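Local coordinates for protein sensor histidine kinase PdtaS (Mycobacterium tuberculosis, PDB 2YKF) that probably senses cyclic di-GMP during nutrient starvation and autophosphorylates to start two-component signalling, its sensor region carrying GAF and PAS modules, at residues A[42-47]-A[54-59]; A[50-55]-A[74-79]. One frame throughout, in Å; residues are numbered along the deposited sequence.

Contact 1 of 2, residues A[42-47]-A[54-59]; sequences YLMWVR and VCVAQC
Trp-45 turns its ring back over Cys-55 by setting CG anti to its own carbonyl carbon (chi1 -63°), while Cys-55 holds SG anti to its backbone N (chi1 175°), directing the sulfur to Leu-43. Strands 42-47 and 54-59 form an antiparallel beta hairpin in the GAF domain, bound by six backbone hydrogen bonds. Between the pairs Trp-45 with Cys-55 and Leu-43 with Gln-58, Val-56 and Ala-57 together lie opposite Met-44, a beta bulge. Val-56 N donates to Met-44 O at 2.9 Å, and Met-44 N to Ala-57 O at 2.9 Å. Ala-57 lies on the face of Met-44 and Val-46, covered by helices 6-13 and 18-38, and the methyls of Val-56 reach both there. Met-44 SD lies 3.8 Å from Val-56 CG2, and Val-46 CG2 presses tightly against Val-56 CG1 at 3.5 Å, the two valines meeting at about a right angle. On the other face Leu-43 runs alongside the extended Gln-58, with CD1 3.7 Å from Gln-58 CG. The amide of Gln-58 is tied down by Ala-72 N and Thr-70 O, and the indole NE1 of Trp-45 by Thr-129 OG1 on strand 123-131. Cys-55 CB sits over the six-membered ring of Trp-45, 3.6 Å from its centroid and 14° off the normal, a CH-pi contact; the sulfur stands farther above the same ring and meets Leu-43 CG at 3.8 Å.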
loop_
_atom_site.group_PDB
_atom_site.type_symbol
_atom_site.label_atom_id
_atom_site.label_comp_id
_atom_site.label_asym_id
_atom_site.label_seq_id
_atom_site.Cartn_x
_atom_site.Cartn_y
_atom_site.Cartn_z
ATOM N N TYR A 42 -7.593 6.870 11.782
ATOM C CA TYR A 42 -7.535 8.236 12.383
ATOM C C TYR A 42 -8.664 9.050 11.852
ATOM O O TYR A 42 -9.052 8.923 10.628
ATOM C CB TYR A 42 -6.213 8.970 12.008
ATOM C CG TYR A 42 -5.025 8.461 12.801
ATOM C CD1 TYR A 42 -4.318 7.320 12.396
ATOM C CD2 TYR A 42 -4.626 9.122 14.001
ATOM C CE1 TYR A 42 -3.269 6.812 13.174
ATOM C CE2 TYR A 42 -3.591 8.663 14.762
ATOM C CZ TYR A 42 -2.879 7.529 14.328
ATOM O OH TYR A 42 -1.817 7.118 15.068
ATOM N N LEU A 43 -9.161 9.956 12.689
ATOM C CA LEU A 43 -10.100 10.929 12.233
ATOM C C LEU A 43 -9.484 12.283 12.522
ATOM O O LEU A 43 -8.830 12.403 13.501
ATOM C CB LEU A 43 -11.401 10.781 12.998
ATOM C CG LEU A 43 -12.518 9.911 12.425
ATOM C CD1 LEU A 43 -12.135 8.597 11.941
ATOM C CD2 LEU A 43 -13.633 9.779 13.483
ATOM N N MET A 44 -9.738 13.282 11.691
ATOM C CA MET A 44 -9.244 14.623 11.937
ATOM C C MET A 44 -10.417 15.533 12.310
ATOM O O MET A 44 -11.375 15.625 11.584
ATOM C CB MET A 44 -8.587 15.197 10.697
ATOM C CG MET A 44 -8.052 16.620 10.936
ATOM S SD MET A 44 -7.321 17.334 9.415
ATOM C CE MET A 44 -5.719 16.621 9.646
ATOM N N TRP A 45 -10.288 16.229 13.433
ATOM C CA TRP A 45 -11.381 17.102 13.951
ATOM C C TRP A 45 -10.919 18.533 13.980
ATOM O O TRP A 45 -9.761 18.794 14.352
ATOM C CB TRP A 45 -11.712 16.704 15.381
ATOM C CG TRP A 45 -12.226 15.315 15.474
ATOM C CD1 TRP A 45 -11.538 14.197 15.737
ATOM C CD2 TRP A 45 -13.568 14.940 15.312
ATOM N NE1 TRP A 45 -12.371 13.093 15.725
ATOM C CE2 TRP A 45 -13.642 13.540 15.484
ATOM C CE3 TRP A 45 -14.740 15.660 15.095
ATOM C CZ2 TRP A 45 -14.864 12.832 15.420
ATOM C CZ3 TRP A 45 -15.955 14.951 15.003
ATOM C CH2 TRP A 45 -15.995 13.563 15.147
ATOM N N VAL A 46 -11.784 19.448 13.522
ATOM C CA VAL A 46 -11.561 20.896 13.681
ATOM C C VAL A 46 -12.685 21.494 14.587
ATOM O O VAL A 46 -13.691 20.801 14.853
ATOM C CB VAL A 46 -11.428 21.681 12.347
ATOM C CG1 VAL A 46 -10.134 21.195 11.526
ATOM C CG2 VAL A 46 -12.724 21.604 11.454
ATOM N N ARG A 47 -12.465 22.731 15.064
ATOM C CA ARG A 47 -13.355 23.392 16.052
ATOM C C ARG A 47 -13.754 24.696 15.445
ATOM O O ARG A 47 -12.913 25.518 15.077
ATOM C CB ARG A 47 -12.597 23.649 17.357
ATOM C CG ARG A 47 -13.420 24.370 18.426
ATOM C CD ARG A 47 -12.653 24.496 19.723
ATOM N NE ARG A 47 -11.651 25.574 19.669
ATOM C CZ ARG A 47 -10.919 25.975 20.727
ATOM N NH1 ARG A 47 -11.073 25.384 21.913
ATOM N NH2 ARG A 47 -10.034 26.970 20.606
ATOM N N VAL A 54 -16.168 19.375 14.095
ATOM C CA VAL A 54 -16.446 18.811 12.798
ATOM C C VAL A 54 -15.329 17.839 12.406
ATOM O O VAL A 54 -14.111 18.190 12.472
ATOM C CB VAL A 54 -16.482 19.940 11.758
ATOM C CG1 VAL A 54 -16.869 19.415 10.372
ATOM C CG2 VAL A 54 -17.426 21.050 12.237
ATOM N N CYS A 55 -15.710 16.617 12.029
ATOM C CA CYS A 55 -14.700 15.676 11.447
ATOM C C CYS A 55 -14.537 16.016 9.953
ATOM O O CYS A 55 -15.525 15.997 9.163
ATOM C CB CYS A 55 -15.120 14.214 11.609
ATOM S SG CYS A 55 -13.972 13.031 10.759
ATOM N N VAL A 56 -13.300 16.342 9.543
ATOM C CA VAL A 56 -13.070 16.857 8.207
ATOM C C VAL A 56 -12.238 15.853 7.356
ATOM O O VAL A 56 -12.094 16.087 6.173
ATOM C CB VAL A 56 -12.328 18.238 8.195
ATOM C CG1 VAL A 56 -13.217 19.384 8.828
ATOM C CG2 VAL A 56 -11.038 18.119 8.979
ATOM N N ALA A 57 -11.754 14.760 7.949
ATOM C CA ALA A 57 -10.971 13.764 7.178
ATOM C C ALA A 57 -10.866 12.533 7.978
ATOM O O ALA A 57 -11.016 12.559 9.222
ATOM C CB ALA A 57 -9.539 14.271 6.771
ATOM N N GLN A 58 -10.613 11.413 7.275
ATOM C CA GLN A 58 -10.554 10.153 7.923
ATOM C C GLN A 58 -9.597 9.248 7.129
ATOM O O GLN A 58 -9.584 9.296 5.859
ATOM C CB GLN A 58 -11.964 9.538 7.844
ATOM C CG GLN A 58 -12.030 8.030 8.319
ATOM C CD GLN A 58 -13.494 7.557 8.343
ATOM O OE1 GLN A 58 -14.380 8.262 7.865
ATOM N NE2 GLN A 58 -13.740 6.390 8.910
ATOM N N CYS A 59 -8.813 8.460 7.804
ATOM C CA CYS A 59 -7.976 7.459 7.133
ATOM C C CYS A 59 -8.152 6.085 7.757
ATOM O O CYS A 59 -8.296 5.988 8.982
ATOM C CB CYS A 59 -6.495 7.876 7.235
ATOM S SG CYS A 59 -5.359 7.063 6.073
#

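Contact 2 of 2, residues A[50-55]-A[74-79]; sequences DGVLVC and GTVVAA
Leu-53 and Val-77 exchange two backbone hydrogen bonds, Leu-53 N to Val-77 O at 2.9 Å and Val-77 N to Leu-53 O at 2.8 Å, which makes them an antiparallel hydrogen-bonded pair. Two further bonds continue the ladder toward Gly-74: Cys-55 N donates to Thr-75 O at 2.9 Å, and Gly-74 N to Cys-55 O at 2.7 Å. Gly-74 has a positive phi (90°) where the chain enters the strand. Weaker CA-H...O contacts lie between these rungs, from Val-54 CA to Thr-75 O and from Val-76 CA to Leu-53 O. The short strand 76-77 thus forms the edge, within this chain, of the five-stranded antiparallel sheet of the GAF domain, beside strand 53-59. Apolar packing differs on its two faces. On the face of Val-54 and Val-76 the valines stand side by side, CG2 to CG2 at 4.1 Å, and Val-52 crosses Val-76 at about a right angle. With chi1 at 159°, Val-52 swings CG1 against Val-76 CG1, 3.6 Å away. On the other face Leu-53 CG lies 3.9 Å from Ala-79 CA, and Leu-53 CB is loosely beside Val-77 CG1. Met-82 touches both Leu-53 and Val-77 there, and helix 83-90 closes over Leu-53 through Val-85 and over Ala-79 through Ala-86. Among the polar groups, Thr-75 OG1 is hydrogen-bonded to Ala-72 O.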
loop_
_atom_site.group_PDB
_atom_site.type_symbol
_atom_site.label_atom_id
_atom_site.label_comp_id
_atom_site.label_asym_id
_atom_site.label_seq_id
_atom_site.Cartn_x
_atom_site.Cartn_y
_atom_site.Cartn_z
ATOM N N ASP A 50 -18.274 28.459 16.915
ATOM C CA ASP A 50 -19.261 27.886 17.853
ATOM C C ASP A 50 -18.669 27.024 18.979
ATOM O O ASP A 50 -19.379 26.723 19.963
ATOM C CB ASP A 50 -20.291 27.024 17.082
ATOM C CG ASP A 50 -21.073 27.810 16.039
ATOM O OD1 ASP A 50 -21.905 28.660 16.433
ATOM O OD2 ASP A 50 -20.892 27.546 14.821
ATOM N N GLY A 51 -17.397 26.625 18.861
ATOM C CA GLY A 51 -16.834 25.593 19.747
ATOM C C GLY A 51 -17.356 24.203 19.329
ATOM O O GLY A 51 -17.028 23.179 19.952
ATOM N N VAL A 52 -18.214 24.170 18.307
ATOM C CA VAL A 52 -18.751 22.906 17.794
ATOM C C VAL A 52 -17.597 22.154 17.015
ATOM O O VAL A 52 -16.741 22.788 16.396
ATOM C CB VAL A 52 -20.052 23.156 16.933
ATOM C CG1 VAL A 52 -20.352 22.025 15.992
ATOM C CG2 VAL A 52 -21.338 23.450 17.868
ATOM N N LEU A 53 -17.606 20.827 17.060
ATOM C CA LEU A 53 -16.563 20.016 16.422
ATOM C C LEU A 53 -17.047 19.381 15.106
ATOM O O LEU A 53 -18.151 18.855 15.054
ATOM C CB LEU A 53 -16.094 18.926 17.378
ATOM C CG LEU A 53 -15.705 19.383 18.765
ATOM C CD1 LEU A 53 -15.141 18.216 19.555
ATOM C CD2 LEU A 53 -14.740 20.542 18.745
ATOM N N VAL A 54 -16.168 19.375 14.095
ATOM C CA VAL A 54 -16.446 18.811 12.798
ATOM C C VAL A 54 -15.329 17.839 12.406
ATOM O O VAL A 54 -14.111 18.190 12.472
ATOM C CB VAL A 54 -16.482 19.940 11.758
ATOM C CG1 VAL A 54 -16.869 19.415 10.372
ATOM C CG2 VAL A 54 -17.426 21.050 12.237
ATOM N N CYS A 55 -15.710 16.617 12.029
ATOM C CA CYS A 55 -14.700 15.676 11.447
ATOM C C CYS A 55 -14.537 16.016 9.953
ATOM O O CYS A 55 -15.525 15.997 9.163
ATOM C CB CYS A 55 -15.120 14.214 11.609
ATOM S SG CYS A 55 -13.972 13.031 10.759
ATOM N N GLY A 74 -17.513 14.934 7.645
ATOM C CA GLY A 74 -18.663 15.835 7.613
ATOM C C GLY A 74 -19.498 15.757 8.891
ATOM O O GLY A 74 -20.388 16.556 9.083
ATOM N N THR A 75 -19.231 14.784 9.748
ATOM C CA THR A 75 -19.901 14.679 11.061
ATOM C C THR A 75 -19.690 15.973 11.894
ATOM O O THR A 75 -18.560 16.403 12.108
ATOM C CB THR A 75 -19.281 13.557 11.915
ATOM O OG1 THR A 75 -19.587 12.279 11.370
ATOM C CG2 THR A 75 -19.823 13.590 13.359
ATOM N N VAL A 76 -20.783 16.509 12.460
ATOM C CA VAL A 76 -20.754 17.780 13.179
ATOM C C VAL A 76 -21.381 17.490 14.523
ATOM O O VAL A 76 -22.495 16.921 14.623
ATOM C CB VAL A 76 -21.558 18.862 12.439
ATOM C CG1 VAL A 76 -21.722 20.133 13.305
ATOM C CG2 VAL A 76 -20.895 19.267 11.093
ATOM N N VAL A 77 -20.656 17.808 15.569
ATOM C CA VAL A 77 -20.993 17.258 16.866
ATOM C C VAL A 77 -20.773 18.334 17.932
ATOM O O VAL A 77 -19.858 19.181 17.819
ATOM C CB VAL A 77 -20.160 15.978 17.106
ATOM C CG1 VAL A 77 -19.243 16.107 18.279
ATOM C CG2 VAL A 77 -21.023 14.732 17.185
ATOM N N ALA A 78 -21.643 18.353 18.942
ATOM C CA ALA A 78 -21.426 19.286 20.022
ATOM C C ALA A 78 -20.092 18.953 20.777
ATOM O O ALA A 78 -19.696 17.767 20.939
ATOM C CB ALA A 78 -22.617 19.334 20.947
ATOM N N ALA A 79 -19.390 20.015 21.156
ATOM C CA ALA A 79 -18.069 19.908 21.796
ATOM C C ALA A 79 -18.090 19.040 23.038
ATOM O O ALA A 79 -17.164 18.273 23.257
ATOM C CB ALA A 79 -17.510 21.286 22.126
#

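Overall arrangement
Strand 53-59 is common to both contacts, pairing with strand 41-47 in contact 1 and with strand 76-77 in contact 2. Val-54 hydrogen-bonds through its backbone to Val-46 in contact 1, and Cys-55 to Thr-75 and Gly-74 in contact 2, so the shared strand turns the peptide groups of these two residues to opposite neighbours. Contact 1 lies in the buried interior of the sheet and mixes aromatic, sulfur and aliphatic packing. Contact 2, about 10 Å away centre to centre, is the partly exposed margin, where four backbone bonds accompany aliphatic packing. Helices 6-13 and 18-38 cover one face of contact 1, whereas helix 83-90 reaches contact 2 from the opposite face. The two meet directly where Leu-53 packs on Arg-47.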